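Long-range contacts in nicotinamide-nucleotide adenylyltransferase NadR family / Ribosylnicotinamide kinase (Lactococcus lactis subsp. cremoris, PDB 6GYE), which probably phosphorylates nicotinamide riboside and may join the resulting mononucleotide to an adenylyl group, serving NAD+ synthesis from the imported vitamin: residues Leu46-Tyr51 / Glu64-Tyr69; Val183-Ser188 / Leu298-Ile303; Leu117-Tyr122 / Asn141-Glu146. All blocks are in the same frame, centred on the assembly; numbering follows the deposited sequence.

Contact 1: Leu46-Tyr51 / Glu64-Tyr69; sequences LVVSGY and EKRFRY. With SO4 (sulfate ion), chain D.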
# COMPACT_ATOMS: atom_id res chain seq x y z
N LEU A 46 9.31 -20.27 6.08
CA LEU A 46 8.63 -19.70 4.92
C LEU A 46 9.66 -19.23 3.92
O LEU A 46 10.57 -18.48 4.28
CB LEU A 46 7.72 -18.53 5.29
CG LEU A 46 6.59 -18.79 6.28
CD1 LEU A 46 5.71 -17.53 6.42
CD2 LEU A 46 5.78 -20.02 5.87
N VAL A 47 9.55 -19.69 2.67
CA VAL A 47 10.50 -19.27 1.64
C VAL A 47 9.79 -18.34 0.67
O VAL A 47 8.85 -18.74 -0.01
CB VAL A 47 11.13 -20.47 0.93
CG1 VAL A 47 12.04 -19.97 -0.18
CG2 VAL A 47 11.96 -21.27 1.92
N VAL A 48 10.22 -17.08 0.66
CA VAL A 48 9.76 -16.09 -0.31
C VAL A 48 10.71 -16.15 -1.49
O VAL A 48 11.89 -15.82 -1.33
CB VAL A 48 9.76 -14.67 0.28
CG1 VAL A 48 8.94 -13.75 -0.60
CG2 VAL A 48 9.30 -14.66 1.71
N SER A 49 10.21 -16.54 -2.65
CA SER A 49 11.06 -16.59 -3.83
C SER A 49 10.74 -15.42 -4.75
O SER A 49 9.64 -14.85 -4.71
CB SER A 49 10.90 -17.93 -4.56
OG SER A 49 9.56 -18.13 -4.93
N GLY A 50 11.73 -15.03 -5.55
CA GLY A 50 11.56 -13.91 -6.45
C GLY A 50 12.81 -13.65 -7.26
O GLY A 50 13.87 -14.25 -7.02
N TYR A 51 12.68 -12.75 -8.22
CA TYR A 51 13.78 -12.32 -9.07
C TYR A 51 13.44 -10.95 -9.63
O TYR A 51 12.27 -10.55 -9.64
CB TYR A 51 14.06 -13.33 -10.21
CG TYR A 51 12.83 -13.68 -11.03
CD1 TYR A 51 12.00 -14.74 -10.65
CD2 TYR A 51 12.51 -12.97 -12.18
CE1 TYR A 51 10.87 -15.06 -11.40
CE2 TYR A 51 11.39 -13.30 -12.93
CZ TYR A 51 10.57 -14.34 -12.54
OH TYR A 51 9.45 -14.65 -13.28
N GLU A 64 12.46 -7.90 -2.17
CA GLU A 64 12.91 -7.34 -0.89
C GLU A 64 11.73 -6.83 -0.07
O GLU A 64 11.69 -7.03 1.15
CB GLU A 64 13.93 -6.22 -1.14
CG GLU A 64 14.34 -5.41 0.09
CD GLU A 64 15.34 -6.14 0.99
OE1 GLU A 64 15.91 -7.15 0.55
OE2 GLU A 64 15.57 -5.68 2.13
N LYS A 65 10.75 -6.20 -0.72
CA LYS A 65 9.62 -5.65 0.02
C LYS A 65 8.68 -6.74 0.52
O LYS A 65 8.20 -6.67 1.66
CB LYS A 65 8.85 -4.63 -0.83
CG LYS A 65 7.62 -4.09 -0.12
CD LYS A 65 6.83 -3.13 -0.97
CE LYS A 65 7.58 -1.84 -1.21
NZ LYS A 65 6.81 -0.94 -2.13
N ARG A 66 8.41 -7.76 -0.31
CA ARG A 66 7.59 -8.88 0.15
C ARG A 66 8.25 -9.60 1.31
O ARG A 66 7.57 -10.03 2.25
CB ARG A 66 7.34 -9.87 -0.99
CG ARG A 66 6.83 -9.26 -2.25
CD ARG A 66 6.36 -10.33 -3.21
NE ARG A 66 7.01 -10.13 -4.49
CZ ARG A 66 7.88 -10.95 -5.04
NH1 ARG A 66 8.19 -12.10 -4.46
NH2 ARG A 66 8.42 -10.62 -6.19
N PHE A 67 9.56 -9.77 1.25
CA PHE A 67 10.27 -10.38 2.37
C PHE A 67 10.08 -9.57 3.64
O PHE A 67 9.71 -10.12 4.68
CB PHE A 67 11.75 -10.53 2.02
CG PHE A 67 12.64 -10.84 3.18
CD1 PHE A 67 12.72 -12.12 3.69
CD2 PHE A 67 13.42 -9.84 3.75
CE1 PHE A 67 13.56 -12.41 4.76
CE2 PHE A 67 14.27 -10.11 4.82
CZ PHE A 67 14.34 -11.40 5.32
N ARG A 68 10.29 -8.24 3.58
CA ARG A 68 10.11 -7.41 4.78
C ARG A 68 8.67 -7.46 5.27
O ARG A 68 8.42 -7.63 6.46
CB ARG A 68 10.51 -5.96 4.52
CG ARG A 68 12.02 -5.71 4.42
CD ARG A 68 12.74 -6.20 5.67
NE ARG A 68 14.14 -5.76 5.74
CZ ARG A 68 14.54 -4.61 6.28
NH1 ARG A 68 13.66 -3.74 6.80
NH2 ARG A 68 15.85 -4.32 6.29
N TYR A 69 7.70 -7.40 4.35
CA TYR A 69 6.30 -7.46 4.75
C TYR A 69 5.97 -8.78 5.45
O TYR A 69 5.21 -8.81 6.43
CB TYR A 69 5.40 -7.26 3.54
CG TYR A 69 5.32 -5.84 3.06
CD1 TYR A 69 6.10 -4.85 3.64
CD2 TYR A 69 4.43 -5.47 2.05
CE1 TYR A 69 6.02 -3.53 3.21
CE2 TYR A 69 4.34 -4.15 1.61
CZ TYR A 69 5.13 -3.19 2.21
OH TYR A 69 5.05 -1.88 1.78
S SO4 D . 3.73 0.19 -0.56
O1 SO4 D . 3.33 -0.94 0.25
O2 SO4 D . 4.50 1.12 0.28
O3 SO4 D . 4.58 -0.23 -1.67
O4 SO4 D . 2.55 0.85 -1.12
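Val48 and Arg66 carry a buried strand-to-helix packing, in which helix 63-73 covers the carboxy-terminal end of strand 43-50 in the five-stranded parallel sheet. The short segments run nearly antiparallel, at 164°, with axes 8.8 Å apart. Val48 points at the helix, and its CG1 lies 4.2 Å from Arg66 CB and close to the backbone of Phe67; a small branched residue suits a strand face on which a helix rests. The aliphatic stem of Arg66 makes the apolar contact, its guanidinium the polar one. The chain bends at chi3 (-127°), bringing the guanidinium to the strand end, where NH1 donates to Ser49 O at 3.1 Å. The oxygen lies at the edge of the guanidinium, in its plane, although the bond itself is bent, with 140° at the hydrogen. Gly50 follows, and without a side chain it lets Arg66 NH1 come within 4.3 Å of its CA. NE bonds to Leu61 O, NH2 forms a salt bridge with Asp54, and NH1 also reaches Thr22 O. Bonds from all three nitrogens fix the guanidinium's rotation and join the strand end to the turn after strand 15-21 and to the 51-61 connection. A helix laid antiparallel against its preceding strand is typical of the beta-alpha-beta units of a Rossmann-like alpha/beta fold.

Contact 2: Val183-Ser188 / Leu298-Ile303; sequences VTVMGS and LVIPPI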
# COMPACT_ATOMS: atom_id res chain seq x y z
N VAL A 183 -8.74 8.72 -2.74
CA VAL A 183 -9.42 9.88 -3.31
C VAL A 183 -9.01 11.10 -2.50
O VAL A 183 -9.21 11.13 -1.28
CB VAL A 183 -10.95 9.71 -3.24
CG1 VAL A 183 -11.65 10.93 -3.84
CG2 VAL A 183 -11.38 8.44 -3.90
N THR A 184 -8.48 12.12 -3.18
CA THR A 184 -8.04 13.34 -2.51
C THR A 184 -8.88 14.52 -2.98
O THR A 184 -9.08 14.69 -4.18
CB THR A 184 -6.55 13.61 -2.79
OG1 THR A 184 -5.77 12.49 -2.37
CG2 THR A 184 -6.09 14.86 -2.04
N VAL A 185 -9.35 15.32 -2.04
CA VAL A 185 -10.15 16.50 -2.36
C VAL A 185 -9.28 17.74 -2.22
O VAL A 185 -8.52 17.88 -1.25
CB VAL A 185 -11.40 16.59 -1.46
CG1 VAL A 185 -12.18 17.84 -1.78
CG2 VAL A 185 -12.26 15.34 -1.61
N MET A 186 -9.38 18.64 -3.18
CA MET A 186 -8.56 19.85 -3.24
C MET A 186 -9.43 21.06 -3.54
O MET A 186 -10.40 20.97 -4.31
CB MET A 186 -7.45 19.72 -4.32
CG MET A 186 -6.50 18.53 -4.13
SD MET A 186 -5.15 18.57 -5.35
CE MET A 186 -4.28 17.04 -4.95
N GLY A 187 -9.09 22.20 -2.95
CA GLY A 187 -9.87 23.41 -3.17
C GLY A 187 -9.45 24.49 -2.20
O GLY A 187 -8.72 24.25 -1.23
N SER A 188 -9.94 25.70 -2.48
CA SER A 188 -9.68 26.85 -1.61
C SER A 188 -10.36 26.64 -0.26
O SER A 188 -11.20 25.76 -0.08
CB SER A 188 -10.23 28.13 -2.23
OG SER A 188 -9.87 28.25 -3.60
N LEU A 298 -10.44 15.18 -6.69
CA LEU A 298 -11.65 16.00 -6.82
C LEU A 298 -11.31 17.45 -6.52
O LEU A 298 -10.89 17.77 -5.41
CB LEU A 298 -12.74 15.50 -5.86
CG LEU A 298 -13.27 14.11 -6.19
CD1 LEU A 298 -14.16 13.60 -5.10
CD2 LEU A 298 -14.02 14.12 -7.50
N VAL A 299 -11.52 18.33 -7.49
CA VAL A 299 -11.20 19.75 -7.34
C VAL A 299 -12.50 20.52 -7.22
O VAL A 299 -13.36 20.42 -8.11
CB VAL A 299 -10.36 20.27 -8.53
CG1 VAL A 299 -10.19 21.78 -8.43
CG2 VAL A 299 -9.00 19.57 -8.56
N ILE A 300 -12.66 21.28 -6.15
CA ILE A 300 -13.81 22.16 -5.98
C ILE A 300 -13.44 23.53 -6.55
O ILE A 300 -12.61 24.23 -5.96
CB ILE A 300 -14.23 22.27 -4.51
CG1 ILE A 300 -14.53 20.88 -3.93
CG2 ILE A 300 -15.41 23.22 -4.37
CD1 ILE A 300 -14.92 20.91 -2.45
N PRO A 301 -14.05 23.96 -7.65
CA PRO A 301 -13.67 25.22 -8.28
C PRO A 301 -14.36 26.38 -7.60
O PRO A 301 -15.38 26.20 -6.93
CB PRO A 301 -14.15 25.04 -9.72
CG PRO A 301 -15.36 24.20 -9.56
CD PRO A 301 -15.09 23.26 -8.42
N PRO A 302 -13.82 27.59 -7.74
CA PRO A 302 -14.47 28.74 -7.11
C PRO A 302 -15.73 29.13 -7.86
O PRO A 302 -15.70 29.37 -9.07
CB PRO A 302 -13.39 29.83 -7.20
CG PRO A 302 -12.62 29.46 -8.44
CD PRO A 302 -12.55 27.95 -8.39
N ILE A 303 -16.86 29.14 -7.15
CA ILE A 303 -18.05 29.83 -7.60
C ILE A 303 -18.63 30.58 -6.41
O ILE A 303 -18.38 30.24 -5.25
CB ILE A 303 -19.11 28.89 -8.23
CG1 ILE A 303 -19.96 29.66 -9.25
CG2 ILE A 303 -19.97 28.25 -7.15
CD1 ILE A 303 -19.16 30.47 -10.26
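Strands 181-187 and 296-300 are neighbours in the parallel sheet of the P-loop NTPase-like domain, and this contact joins them just before the first runs into a probable Walker A loop. Three backbone hydrogen bonds make the ladder: Leu298 N to Thr184 O, Met186 N to Leu298 O at 2.8 Å, and Ile300 N to Met186 O. The carbonyls of Leu298 and Met186 each also receive a CA-H, from Val185 and Val299 respectively. The Thr184 side chain lies about 5 Å from the bound nicotinamide riboside, which places this pairing beside the ligand pocket.

Val185, Leu298 and Ile300 share one face of the sheet, where helix 193-203 packs on them through Val197, Leu200 and Leu196. Val183 CG1 touches Leu298 CD1 at 3.9 Å, and Val185 CG1 meets Ile300 CD1 at 4.2 Å, the paired chains crossing at a slant. In Val185, CG1 stands opposite the backbone N (chi1 178°), which turns this branch to the isoleucine. Beta-branched valine and isoleucine favour the strand, and leucine adds bulk to the layer under the helix. Met186 and Val299 occupy the other face; the methionine chain runs out extended, away from the partner strand, to Asp261 and Met294.

Gly187 opens the probable loop pattern completed by Gly192, Lys193 and Thr194. With phi 170° its backbone takes a conformation readily open to glycine, and, lacking a side chain, it lies close against Ile300. Two adjacent parallel strands, one leading through a glycine into a probable phosphate-binding loop and helix, are characteristic of the P-loop kinase fold.

Contact 3: Leu117-Tyr122 / Asn141-Glu146; sequences LSVTFY and NQYAVE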
# COMPACT_ATOMS: atom_id res chain seq x y z
N LEU A 117 17.59 -33.49 11.09
CA LEU A 117 16.23 -33.02 10.92
C LEU A 117 15.41 -33.99 10.09
O LEU A 117 15.94 -34.78 9.31
CB LEU A 117 16.21 -31.66 10.23
CG LEU A 117 17.04 -30.54 10.81
CD1 LEU A 117 16.83 -29.34 9.91
CD2 LEU A 117 16.64 -30.25 12.26
N SER A 118 14.10 -33.89 10.26
CA SER A 118 13.12 -34.49 9.35
C SER A 118 12.41 -33.32 8.68
O SER A 118 11.62 -32.62 9.32
CB SER A 118 12.15 -35.41 10.08
OG SER A 118 11.22 -35.98 9.18
N VAL A 119 12.73 -33.08 7.41
CA VAL A 119 12.25 -31.92 6.68
C VAL A 119 11.22 -32.36 5.64
O VAL A 119 11.41 -33.36 4.94
CB VAL A 119 13.42 -31.18 6.00
CG1 VAL A 119 12.90 -30.04 5.16
CG2 VAL A 119 14.37 -30.65 7.05
N THR A 120 10.13 -31.59 5.55
CA THR A 120 9.08 -31.80 4.56
C THR A 120 8.92 -30.54 3.71
O THR A 120 8.68 -29.45 4.25
CB THR A 120 7.76 -32.17 5.22
OG1 THR A 120 7.95 -33.32 6.05
CG2 THR A 120 6.69 -32.48 4.19
N PHE A 121 9.05 -30.68 2.40
CA PHE A 121 8.77 -29.61 1.44
C PHE A 121 7.30 -29.66 1.01
O PHE A 121 6.83 -30.69 0.54
CB PHE A 121 9.67 -29.75 0.21
CG PHE A 121 11.13 -29.47 0.47
CD1 PHE A 121 11.59 -28.16 0.53
CD2 PHE A 121 12.04 -30.50 0.64
CE1 PHE A 121 12.93 -27.90 0.76
CE2 PHE A 121 13.38 -30.24 0.87
CZ PHE A 121 13.83 -28.95 0.93
N TYR A 122 6.59 -28.54 1.16
CA TYR A 122 5.22 -28.41 0.65
C TYR A 122 5.29 -27.71 -0.70
O TYR A 122 5.60 -26.52 -0.77
CB TYR A 122 4.32 -27.68 1.65
CG TYR A 122 4.27 -28.41 2.98
CD1 TYR A 122 3.34 -29.43 3.22
CD2 TYR A 122 5.20 -28.14 3.99
CE1 TYR A 122 3.32 -30.13 4.42
CE2 TYR A 122 5.18 -28.83 5.19
CZ TYR A 122 4.24 -29.83 5.41
OH TYR A 122 4.25 -30.51 6.61
N ASN A 141 20.21 -35.02 7.20
CA ASN A 141 18.77 -34.83 7.32
C ASN A 141 17.98 -35.86 6.52
O ASN A 141 18.45 -36.44 5.54
CB ASN A 141 18.36 -33.44 6.83
CG ASN A 141 18.82 -32.34 7.73
OD1 ASN A 141 18.99 -32.54 8.94
ND2 ASN A 141 19.03 -31.17 7.16
N GLN A 142 16.74 -36.07 6.96
CA GLN A 142 15.75 -36.85 6.25
C GLN A 142 14.79 -35.90 5.54
O GLN A 142 14.24 -34.99 6.16
CB GLN A 142 14.98 -37.75 7.22
CG GLN A 142 14.08 -38.79 6.55
CD GLN A 142 13.08 -39.43 7.51
OE1 GLN A 142 12.48 -38.75 8.35
NE2 GLN A 142 12.93 -40.75 7.41
N TYR A 143 14.64 -36.08 4.23
CA TYR A 143 13.86 -35.20 3.38
C TYR A 143 12.68 -35.92 2.76
O TYR A 143 12.79 -37.08 2.34
CB TYR A 143 14.70 -34.61 2.27
CG TYR A 143 15.72 -33.63 2.78
CD1 TYR A 143 15.32 -32.35 3.17
CD2 TYR A 143 17.06 -33.97 2.88
CE1 TYR A 143 16.23 -31.43 3.64
CE2 TYR A 143 17.99 -33.05 3.35
CZ TYR A 143 17.56 -31.78 3.73
OH TYR A 143 18.45 -30.85 4.21
N ALA A 144 11.56 -35.21 2.68
CA ALA A 144 10.39 -35.68 1.98
C ALA A 144 9.78 -34.48 1.27
O ALA A 144 9.86 -33.35 1.75
CB ALA A 144 9.37 -36.34 2.92
N VAL A 145 9.18 -34.74 0.12
CA VAL A 145 8.47 -33.73 -0.65
C VAL A 145 7.02 -34.14 -0.66
O VAL A 145 6.70 -35.30 -0.91
CB VAL A 145 9.03 -33.60 -2.08
CG1 VAL A 145 8.10 -32.78 -2.94
CG2 VAL A 145 10.39 -32.94 -2.04
N GLU A 146 6.15 -33.20 -0.35
CA GLU A 146 4.71 -33.43 -0.27
C GLU A 146 4.01 -32.45 -1.20
O GLU A 146 4.20 -31.24 -1.09
CB GLU A 146 4.26 -33.22 1.19
CG GLU A 146 2.78 -33.23 1.47
CD GLU A 146 2.47 -33.31 2.97
OE1 GLU A 146 3.31 -33.87 3.73
OE2 GLU A 146 1.39 -32.81 3.39
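Leu117 and Asn141 begin a parallel pairing of strands 118-123 and 142-147 that runs in register to Tyr122 and Glu146. Backbone bonds form its frame. Leu117 O accepts from Gln142 N, Val119 N donates to Gln142 O at 2.7 Å, Val119 O accepts from Ala144 N, Phe121 N donates to Ala144 O, and Phe121 O accepts from Glu146 N at 2.7 Å. Val119 and Phe121 thus each turn both their N-H and their C=O to the neighbouring strand, and several CA-H...O contacts fill the intervals.

Polar side chains extend the ladder. Asn141 OD1 takes Leu117 N at 2.7 Å, the donor standing 32° out of the carbonyl plane, so an amide side chain continues the pairing beyond the strand start. Its ND2 donates in the amide plane to Tyr143 OH, which also bonds Asp139; the two bonds hold the amide's orientation. Ser118 OG donates to Gln142 OE1 at 3.2 Å on the face shared with Thr120 and Glu146. There the glutamate chain, extended beyond CG, runs beside Tyr122; its OE2 lies at the ring edge, 3.5 Å from CE1, with ring and carboxylate planes 69° apart. Polar residues suit this face, where Gln142 and Glu146 are exposed.

Apolar contacts occupy the other face. Tyr143 lies alongside Val119, its CD1 3.6 Å from the valine CB, and Phe121 CE2 meets the same CD1 at 3.7 Å. Phe121 CB also rests on Val145 CG2 at 4.0 Å. Helices 95-110 and 126-133 cover this face, where Val119 and Phe121 are buried, while Tyr143, partly exposed, adds a ring whose polar end is held by Asp139. Linked through helix 126-133, the two strands form a beta-alpha-beta crossover, the repeating element of Rossmann-like nucleotidyltransferase domains.

Overall arrangement
Contacts 1 and 3 belong to one five-stranded parallel sheet, while contact 2 lies in the separate four-stranded sheet of the P-loop domain. Along the chain the order is contact 1, contact 3, contact 2, each closing before the next opens. Centres of contacts 1 and 3 are about 22 Å apart; strand 15-21 separates strands 43-50 and 118-123, and strand 142-147 of contact 3 is an outermost strand. Contact 2 sits on the opposite side of the chain's centre, about 40 Å from contact 1 and about 60 Å from contact 3, centre to centre. This division fits a two-domain protein, with bound nicotinamide riboside near contact 2, consistent with kinase and adenylyltransferase activities in distinct domains.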